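Local coordinates for particle-associated glycoside hydrolase (Acinetobacter phage Fri1, PDB 6C72), which probably degrades the capsular polysaccharide of Acinetobacter baumannii as a trimeric phage tailspike, clearing the way for virus entry into the host cell, at residues T360-C365 / T386-Y391; G390-S395 / N414-G419; D407-S412 / F428-F433. All blocks are in the same frame, centred on the assembly; numbering follows the deposited sequence.

Contact 1 of 3, residues T360-C365 / T386-Y391; sequences TIRNNC and TTTTGY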
loop_
_atom_site.group_PDB
_atom_site.type_symbol
_atom_site.label_atom_id
_atom_site.label_comp_id
_atom_site.label_asym_id
_atom_site.label_seq_id
_atom_site.Cartn_x
_atom_site.Cartn_y
_atom_site.Cartn_z
ATOM N N THR A 360 21.577 0.308 -9.863
ATOM C CA THR A 360 21.025 1.659 -9.860
ATOM C C THR A 360 19.796 1.695 -10.766
ATOM O O THR A 360 19.640 0.863 -11.654
ATOM C CB THR A 360 22.076 2.683 -10.313
ATOM O OG1 THR A 360 21.525 4.007 -10.252
ATOM C CG2 THR A 360 22.553 2.379 -11.730
ATOM N N ILE A 361 18.910 2.655 -10.517
ATOM C CA ILE A 361 17.669 2.773 -11.275
ATOM C C ILE A 361 17.925 3.589 -12.532
ATOM O O ILE A 361 18.578 4.640 -12.470
ATOM C CB ILE A 361 16.568 3.418 -10.425
ATOM C CG1 ILE A 361 16.216 2.518 -9.243
ATOM C CG2 ILE A 361 15.352 3.764 -11.279
ATOM C CD1 ILE A 361 15.310 3.186 -8.256
ATOM N N ARG A 362 17.413 3.111 -13.672
ATOM C CA ARG A 362 17.510 3.836 -14.934
ATOM C C ARG A 362 16.122 4.215 -15.441
ATOM O O ARG A 362 15.297 3.344 -15.751
ATOM C CB ARG A 362 18.246 3.016 -15.998
ATOM C CG ARG A 362 18.095 3.607 -17.412
ATOM C CD ARG A 362 19.031 2.968 -18.423
ATOM N NE ARG A 362 18.620 3.299 -19.782
ATOM C CZ ARG A 362 19.162 2.786 -20.889
ATOM N NH1 ARG A 362 20.154 1.916 -20.806
ATOM N NH2 ARG A 362 18.703 3.144 -22.087
ATOM N N ASN A 363 15.891 5.515 -15.592
ATOM C CA ASN A 363 14.675 6.020 -16.211
ATOM C C ASN A 363 14.796 5.845 -17.720
ATOM O O ASN A 363 15.636 6.478 -18.364
ATOM C CB ASN A 363 14.469 7.478 -15.812
ATOM C CG ASN A 363 13.374 8.161 -16.617
ATOM O OD1 ASN A 363 12.491 7.498 -17.178
ATOM N ND2 ASN A 363 13.414 9.493 -16.671
ATOM N N ASN A 364 13.974 4.982 -18.293
ATOM C CA ASN A 364 13.997 4.786 -19.738
ATOM C C ASN A 364 12.682 5.207 -20.392
ATOM O O ASN A 364 12.279 4.639 -21.407
ATOM C CB ASN A 364 14.320 3.337 -20.078
ATOM C CG ASN A 364 14.960 3.195 -21.435
ATOM O OD1 ASN A 364 15.585 4.134 -21.943
ATOM N ND2 ASN A 364 14.793 2.026 -22.050
ATOM N N CYS A 365 12.018 6.214 -19.832
ATOM C CA CYS A 365 10.718 6.675 -20.313
ATOM C C CYS A 365 10.919 7.837 -21.284
ATOM O O CYS A 365 11.309 8.933 -20.873
ATOM C CB CYS A 365 9.839 7.091 -19.133
ATOM S SG CYS A 365 9.567 5.756 -17.929
ATOM N N THR A 386 20.499 7.806 -15.699
ATOM C CA THR A 386 19.738 7.951 -16.930
ATOM C C THR A 386 20.698 7.928 -18.112
ATOM O O THR A 386 21.437 8.890 -18.340
ATOM C CB THR A 386 18.926 9.242 -16.905
ATOM O OG1 THR A 386 18.066 9.234 -15.762
ATOM C CG2 THR A 386 18.069 9.368 -18.151
ATOM N N THR A 387 20.656 6.853 -18.896
ATOM C CA THR A 387 21.555 6.769 -20.040
ATOM C C THR A 387 21.156 7.768 -21.123
ATOM O O THR A 387 22.009 8.481 -21.667
ATOM C CB THR A 387 21.549 5.343 -20.602
ATOM O OG1 THR A 387 21.766 4.407 -19.544
ATOM C CG2 THR A 387 22.642 5.159 -21.638
ATOM N N THR A 388 19.858 7.876 -21.411
ATOM C CA THR A 388 19.380 8.700 -22.517
ATOM C C THR A 388 19.261 10.148 -22.060
ATOM O O THR A 388 18.431 10.476 -21.208
ATOM C CB THR A 388 18.044 8.184 -23.041
ATOM O OG1 THR A 388 18.124 6.767 -23.264
ATOM C CG2 THR A 388 17.692 8.886 -24.350
ATOM N N THR A 389 20.106 11.008 -22.619
ATOM C CA THR A 389 20.091 12.422 -22.273
ATOM C C THR A 389 18.767 13.073 -22.662
ATOM O O THR A 389 18.358 13.038 -23.823
ATOM C CB THR A 389 21.257 13.125 -22.977
ATOM O OG1 THR A 389 22.498 12.530 -22.565
ATOM C CG2 THR A 389 21.260 14.641 -22.664
ATOM N N GLY A 390 18.120 13.710 -21.694
ATOM C CA GLY A 390 16.852 14.366 -21.930
ATOM C C GLY A 390 15.651 13.663 -21.343
ATOM O O GLY A 390 14.566 14.254 -21.315
ATOM N N TYR A 391 15.783 12.414 -20.912
ATOM C CA TYR A 391 14.658 11.752 -20.274
ATOM C C TYR A 391 14.403 12.377 -18.908
ATOM O O TYR A 391 15.333 12.803 -18.216
ATOM C CB TYR A 391 14.919 10.260 -20.136
ATOM C CG TYR A 391 14.723 9.488 -21.416
ATOM C CD1 TYR A 391 14.453 10.139 -22.619
ATOM C CD2 TYR A 391 14.797 8.109 -21.423
ATOM C CE1 TYR A 391 14.269 9.421 -23.797
ATOM C CE2 TYR A 391 14.615 7.386 -22.588
ATOM C CZ TYR A 391 14.354 8.044 -23.765
ATOM O OH TYR A 391 14.191 7.305 -24.901
HETATM O O HOH W 1 17.425 7.129 -14.286
HETATM O O HOH W 2 17.727 6.122 -20.104
HETATM O O HOH W 3 15.719 11.245 -16.028
HETATM O O HOH W 4 12.581 4.469 -24.161
#
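The Tyr391 ring has Cys365 O over one face, 3.5 Å from CG and set toward the rim. Thr388 CB, from its own type II turn, covers the centre of the opposite face. At the edge, in the ring plane, lie Asn363 O near CD2 and Asn364 OD1, 3.5 Å from CE2. The amide of Asn364 runs alongside the ring, with the two planes 44° apart. Thr387 OG1 sits above one face of the Arg362 guanidinium, 3.2 Å from NH1, and the angle is too poor for a hydrogen bond. Both groups instead turn to Glu331, Arg362 NH1 by a salt bridge and Thr387 OG1 by a hydrogen bond. Arg362 NH2 also donates to Asn364 OD1 at 3.3 Å, from above the carbonyl plane. Asn363 OD1 accepts from Cys365 N at 3.0 Å, an Asx turn at the end of strand 360-363 of the beta-helix. One water accepts from Arg362 NE and Thr388 N and donates to Asn363 O. Another joins Ile361 O, Asn363 N and Thr386 OG1. A third joins Asn363 ND2, Thr386 OG1 and Tyr391 O. With no direct hydrogen bond between the segments, their polar joining runs largely through waters and through Glu331.

Contact 2 of 3, residues G390-S395 / N414-G419; sequences GYVITS and NTLVTG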
loop_
_atom_site.group_PDB
_atom_site.type_symbol
_atom_site.label_atom_id
_atom_site.label_comp_id
_atom_site.label_asym_id
_atom_site.label_seq_id
_atom_site.Cartn_x
_atom_site.Cartn_y
_atom_site.Cartn_z
ATOM N N GLY A 390 18.120 13.710 -21.694
ATOM C CA GLY A 390 16.852 14.366 -21.930
ATOM C C GLY A 390 15.651 13.663 -21.343
ATOM O O GLY A 390 14.566 14.254 -21.315
ATOM N N TYR A 391 15.783 12.414 -20.912
ATOM C CA TYR A 391 14.658 11.752 -20.274
ATOM C C TYR A 391 14.403 12.377 -18.908
ATOM O O TYR A 391 15.333 12.803 -18.216
ATOM C CB TYR A 391 14.919 10.260 -20.136
ATOM C CG TYR A 391 14.723 9.488 -21.416
ATOM C CD1 TYR A 391 14.453 10.139 -22.619
ATOM C CD2 TYR A 391 14.797 8.109 -21.423
ATOM C CE1 TYR A 391 14.269 9.421 -23.797
ATOM C CE2 TYR A 391 14.615 7.386 -22.588
ATOM C CZ TYR A 391 14.354 8.044 -23.765
ATOM O OH TYR A 391 14.191 7.305 -24.901
ATOM N N VAL A 392 13.134 12.456 -18.530
ATOM C CA VAL A 392 12.735 13.189 -17.341
ATOM C C VAL A 392 11.924 12.270 -16.449
ATOM O O VAL A 392 11.165 11.429 -16.938
ATOM C CB VAL A 392 11.919 14.456 -17.705
ATOM C CG1 VAL A 392 11.648 15.316 -16.456
ATOM C CG2 VAL A 392 12.641 15.261 -18.769
ATOM N N ILE A 393 12.096 12.422 -15.142
ATOM C CA ILE A 393 11.157 11.872 -14.176
ATOM C C ILE A 393 10.163 12.981 -13.875
ATOM O O ILE A 393 10.478 13.934 -13.161
ATOM C CB ILE A 393 11.848 11.381 -12.902
ATOM C CG1 ILE A 393 12.949 10.385 -13.243
ATOM C CG2 ILE A 393 10.825 10.757 -11.960
ATOM C CD1 ILE A 393 13.748 9.908 -12.030
ATOM N N THR A 394 8.958 12.841 -14.417
ATOM C CA THR A 394 7.978 13.907 -14.382
ATOM C C THR A 394 7.481 14.167 -12.976
ATOM O O THR A 394 7.339 15.324 -12.566
ATOM C CB THR A 394 6.826 13.529 -15.295
ATOM O OG1 THR A 394 7.343 13.397 -16.618
ATOM C CG2 THR A 394 5.755 14.590 -15.283
ATOM N N SER A 395 7.199 13.113 -12.224
ATOM C CA SER A 395 6.688 13.287 -10.875
ATOM C C SER A 395 6.984 12.035 -10.072
ATOM O O SER A 395 7.282 10.968 -10.625
ATOM C CB SER A 395 5.182 13.551 -10.877
ATOM O OG SER A 395 4.502 12.471 -11.459
ATOM N N ASN A 414 23.074 12.260 -15.097
ATOM C CA ASN A 414 22.385 12.614 -16.340
ATOM C C ASN A 414 20.865 12.560 -16.186
ATOM O O ASN A 414 20.147 12.205 -17.122
ATOM C CB ASN A 414 22.847 11.696 -17.480
ATOM C CG ASN A 414 22.519 12.240 -18.857
ATOM O OD1 ASN A 414 22.519 13.451 -19.084
ATOM N ND2 ASN A 414 22.234 11.334 -19.793
ATOM N N THR A 415 20.359 12.885 -14.997
ATOM C CA THR A 415 18.941 12.757 -14.684
ATOM C C THR A 415 18.274 14.131 -14.609
ATOM O O THR A 415 18.898 15.115 -14.198
ATOM C CB THR A 415 18.771 11.979 -13.376
ATOM O OG1 THR A 415 19.381 10.692 -13.542
ATOM C CG2 THR A 415 17.320 11.775 -13.034
ATOM N N LEU A 416 17.012 14.201 -15.045
ATOM C CA LEU A 416 16.208 15.421 -15.000
ATOM C C LEU A 416 14.879 15.105 -14.332
ATOM O O LEU A 416 14.284 14.053 -14.598
ATOM C CB LEU A 416 15.948 15.978 -16.393
ATOM C CG LEU A 416 17.140 16.281 -17.295
ATOM C CD1 LEU A 416 16.667 16.412 -18.738
ATOM C CD2 LEU A 416 17.841 17.566 -16.830
ATOM N N VAL A 417 14.432 15.984 -13.433
ATOM C CA VAL A 417 13.145 15.819 -12.773
ATOM C C VAL A 417 12.404 17.147 -12.844
ATOM O O VAL A 417 12.919 18.145 -13.351
ATOM C CB VAL A 417 13.276 15.333 -11.307
ATOM C CG1 VAL A 417 14.157 14.086 -11.212
ATOM C CG2 VAL A 417 13.777 16.441 -10.370
ATOM N N THR A 418 11.184 17.159 -12.328
ATOM C CA THR A 418 10.444 18.403 -12.166
ATOM C C THR A 418 10.150 18.599 -10.686
ATOM O O THR A 418 10.505 17.768 -9.840
ATOM C CB THR A 418 9.156 18.406 -12.993
ATOM O OG1 THR A 418 8.122 17.731 -12.275
ATOM C CG2 THR A 418 9.367 17.718 -14.324
ATOM N N GLY A 419 9.503 19.719 -10.375
ATOM C CA GLY A 419 9.137 20.023 -9.006
ATOM C C GLY A 419 8.121 19.082 -8.410
ATOM O O GLY A 419 7.943 19.086 -7.186
HETATM O O HOH W 5 18.001 13.394 -18.773
HETATM O O HOH W 3 15.719 11.245 -16.028
#
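Val392 and Leu416 put their side chains on one face of a short parallel pair, and Ile393 and Val417 put theirs on the other. On the first face the two side chains cross at a slant, with Val392 CG2 4.1 Å from Leu416 CB. Leu416 CD1 reaches back over the bare CA of Gly390, 3.8 Å away. Val392 CG1 points on along the pair to Thr418 CG2. On the second face Ile393 CB meets Val417 CG1 at 3.9 Å, while Ile393 CD1 extends to the methyl of Thr415. Phe384 and Phe421 also pack against Ile393, and Val438 of helix 438-441 packs against Val417.

The strand axes run 18° from parallel. Ile393 N donates to Leu416 O at 2.8 Å. The return bond, Thr418 N to Ile393 O, is weak. Thr418 adds its hydroxyl, which chi1 of 83° sets between backbone N and carbonyl carbon. From there OG1 faces Thr394 O at 2.5 Å, an unusually short distance whose exact value is doubtful, and it also pairs with Asp420 N. At the other end a water accepts from Gly390 N and lies within hydrogen-bonding distance of Tyr391 O and Asn414 O.

The weakly bonded parallel pair is consistent with neighbouring coils of a parallel beta-helix. With one strong backbone bond, its pairing probably relies partly on the apolar contacts of both faces.

Contact 3 of 3, residues D407-S412 / F428-F433; sequences DLKGFS and FQDTTF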
loop_
_atom_site.group_PDB
_atom_site.type_symbol
_atom_site.label_atom_id
_atom_site.label_comp_id
_atom_site.label_asym_id
_atom_site.label_seq_id
_atom_site.Cartn_x
_atom_site.Cartn_y
_atom_site.Cartn_z
ATOM N N ASP A 407 30.053 3.400 -3.410
ATOM C CA ASP A 407 30.795 3.521 -4.658
ATOM C C ASP A 407 30.819 4.975 -5.110
ATOM O O ASP A 407 31.653 5.758 -4.647
ATOM C CB ASP A 407 30.185 2.633 -5.741
ATOM C CG ASP A 407 31.146 2.361 -6.881
ATOM O OD1 ASP A 407 32.325 2.763 -6.785
ATOM O OD2 ASP A 407 30.717 1.754 -7.888
ATOM N N LEU A 408 29.926 5.344 -6.030
ATOM C CA LEU A 408 29.808 6.735 -6.451
ATOM C C LEU A 408 29.051 7.560 -5.413
ATOM O O LEU A 408 28.126 7.080 -4.755
ATOM C CB LEU A 408 29.125 6.837 -7.815
ATOM C CG LEU A 408 29.913 6.188 -8.959
ATOM C CD1 LEU A 408 29.198 6.362 -10.296
ATOM C CD2 LEU A 408 31.335 6.739 -9.020
ATOM N N LYS A 409 29.451 8.819 -5.275
ATOM C CA LYS A 409 28.918 9.699 -4.244
ATOM C C LYS A 409 27.759 10.580 -4.706
ATOM O O LYS A 409 27.200 11.314 -3.886
ATOM C CB LYS A 409 30.037 10.594 -3.707
ATOM C CG LYS A 409 31.250 9.843 -3.181
ATOM C CD LYS A 409 30.932 9.175 -1.864
ATOM C CE LYS A 409 32.170 8.564 -1.227
ATOM N NZ LYS A 409 31.837 8.018 0.119
ATOM N N GLY A 410 27.402 10.556 -5.982
ATOM C CA GLY A 410 26.361 11.431 -6.483
ATOM C C GLY A 410 24.962 10.923 -6.199
ATOM O O GLY A 410 24.734 9.776 -5.812
ATOM N N PHE A 411 23.987 11.813 -6.380
ATOM C CA PHE A 411 22.599 11.370 -6.277
ATOM C C PHE A 411 22.154 10.675 -7.556
ATOM O O PHE A 411 21.436 9.670 -7.507
ATOM C CB PHE A 411 21.684 12.548 -5.955
ATOM C CG PHE A 411 20.218 12.220 -6.029
ATOM C CD1 PHE A 411 19.569 11.657 -4.949
ATOM C CD2 PHE A 411 19.487 12.496 -7.174
ATOM C CE1 PHE A 411 18.226 11.360 -5.003
ATOM C CE2 PHE A 411 18.142 12.201 -7.245
ATOM C CZ PHE A 411 17.506 11.629 -6.162
ATOM N N SER A 412 22.574 11.192 -8.703
ATOM C CA SER A 412 22.119 10.674 -9.982
ATOM C C SER A 412 23.137 11.055 -11.037
ATOM O O SER A 412 24.006 11.898 -10.818
ATOM C CB SER A 412 20.726 11.209 -10.338
ATOM O OG SER A 412 20.731 12.623 -10.432
ATOM N N PHE A 428 21.193 10.816 3.405
ATOM C CA PHE A 428 22.207 11.044 2.384
ATOM C C PHE A 428 23.584 10.926 3.034
ATOM O O PHE A 428 24.054 11.860 3.694
ATOM C CB PHE A 428 22.008 12.405 1.719
ATOM C CG PHE A 428 20.756 12.504 0.873
ATOM C CD1 PHE A 428 20.590 11.698 -0.244
ATOM C CD2 PHE A 428 19.764 13.425 1.175
ATOM C CE1 PHE A 428 19.439 11.800 -1.033
ATOM C CE2 PHE A 428 18.621 13.534 0.395
ATOM C CZ PHE A 428 18.456 12.727 -0.708
ATOM N N GLN A 429 24.229 9.774 2.862
ATOM C CA GLN A 429 25.578 9.579 3.378
ATOM C C GLN A 429 26.564 9.970 2.292
ATOM O O GLN A 429 26.695 9.263 1.285
ATOM C CB GLN A 429 25.831 8.145 3.834
ATOM C CG GLN A 429 27.189 8.006 4.509
ATOM C CD GLN A 429 27.404 6.658 5.160
ATOM O OE1 GLN A 429 27.455 6.547 6.386
ATOM N NE2 GLN A 429 27.545 5.622 4.339
ATOM N N ASP A 430 27.244 11.101 2.499
ATOM C CA ASP A 430 28.246 11.661 1.598
ATOM C C ASP A 430 27.670 12.032 0.237
ATOM O O ASP A 430 28.436 12.296 -0.695
ATOM C CB ASP A 430 29.445 10.716 1.384
ATOM C CG ASP A 430 30.264 10.468 2.648
ATOM O OD1 ASP A 430 30.370 11.366 3.505
ATOM O OD2 ASP A 430 30.859 9.373 2.758
ATOM N N THR A 431 26.345 12.063 0.092
ATOM C CA THR A 431 25.728 12.341 -1.202
ATOM C C THR A 431 26.014 13.769 -1.642
ATOM O O THR A 431 25.696 14.721 -0.922
ATOM C CB THR A 431 24.219 12.124 -1.134
ATOM O OG1 THR A 431 23.941 10.883 -0.478
ATOM C CG2 THR A 431 23.623 12.108 -2.542
ATOM N N THR A 432 26.611 13.927 -2.819
ATOM C CA THR A 432 26.870 15.250 -3.371
ATOM C C THR A 432 25.851 15.583 -4.455
ATOM O O THR A 432 25.567 14.759 -5.335
ATOM C CB THR A 432 28.284 15.354 -3.938
ATOM O OG1 THR A 432 28.424 16.610 -4.617
ATOM C CG2 THR A 432 28.566 14.212 -4.915
ATOM N N PHE A 433 25.296 16.794 -4.380
ATOM C CA PHE A 433 24.459 17.360 -5.429
ATOM C C PHE A 433 25.198 18.459 -6.189
ATOM O O PHE A 433 24.565 19.248 -6.895
ATOM C CB PHE A 433 23.153 17.910 -4.845
ATOM C CG PHE A 433 22.129 16.851 -4.483
ATOM C CD1 PHE A 433 21.166 16.438 -5.411
ATOM C CD2 PHE A 433 22.107 16.288 -3.203
ATOM C CE1 PHE A 433 20.215 15.476 -5.073
ATOM C CE2 PHE A 433 21.157 15.333 -2.863
ATOM C CZ PHE A 433 20.211 14.917 -3.804
HETATM O O HOH W 6 24.616 14.287 -7.901
#
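Phe411 has CG anti to its backbone N (chi1 172°), which sends its ring toward Phe433 and Phe428. In Phe433, CG lies anti to the carbonyl carbon (chi1 -76°). Phe433 CE1 is 3.4 Å from Phe411 CB, which lies over the Phe433 ring face. The planes of the two rings differ by 26° and the rings are displaced, with little overlap. Phe411 CD1 also comes within 3.9 Å of Phe428 CE1, at a slant. Phe433 CE2 lies over the centre of the Phe428 ring. Phe398 meets Phe411 edge-to-face, and Phe449 meets Phe428, so the cluster extends into the interior of the coil. The aromatic cluster belongs to the packed interior of what is probably a parallel beta-helix. Here the loop before strand 412-413 lies against the chain that leaves strand 422-429.

Beside the rings the backbones join by a single bridge, Gly410 with Thr432. Thr432 N donates to Lys409 O at 2.9 Å. A water accepts from Phe411 N and donates to Thr432 O, bridging these two backbone atoms. On the outer side Lys409 bends at chi2 and runs alongside Asp430. Lys409 NZ makes a salt bridge to Asp430 OD2 at 3.1 Å, from the anti side and tilted out of the carboxylate plane. NZ is held as well by Gly405 O, and the other carboxylate oxygen, Asp430 OD1, accepts from Thr452 N.

In the fold
From the N terminus, strand 360-363 comes first. Contact 1 closes a loop of 20 residues when the chain returns at 386-391. Contact 2 starts there, sharing Gly390 and Tyr391, and closes at 414-419 after 18 more residues. The two touch directly: Asn414 ND2 bonds to Thr386 O, Thr415 OG1 bonds to Thr386 OG1, and one water serves both. Contact 3 opens at 407-412, inside the loop of contact 2, and closes beyond it at 428-433, so these two cross. Its centre lies about 17 Å from that of contact 1, with no touch. Together they tie successive coils near the C-terminal end of the beta-helix.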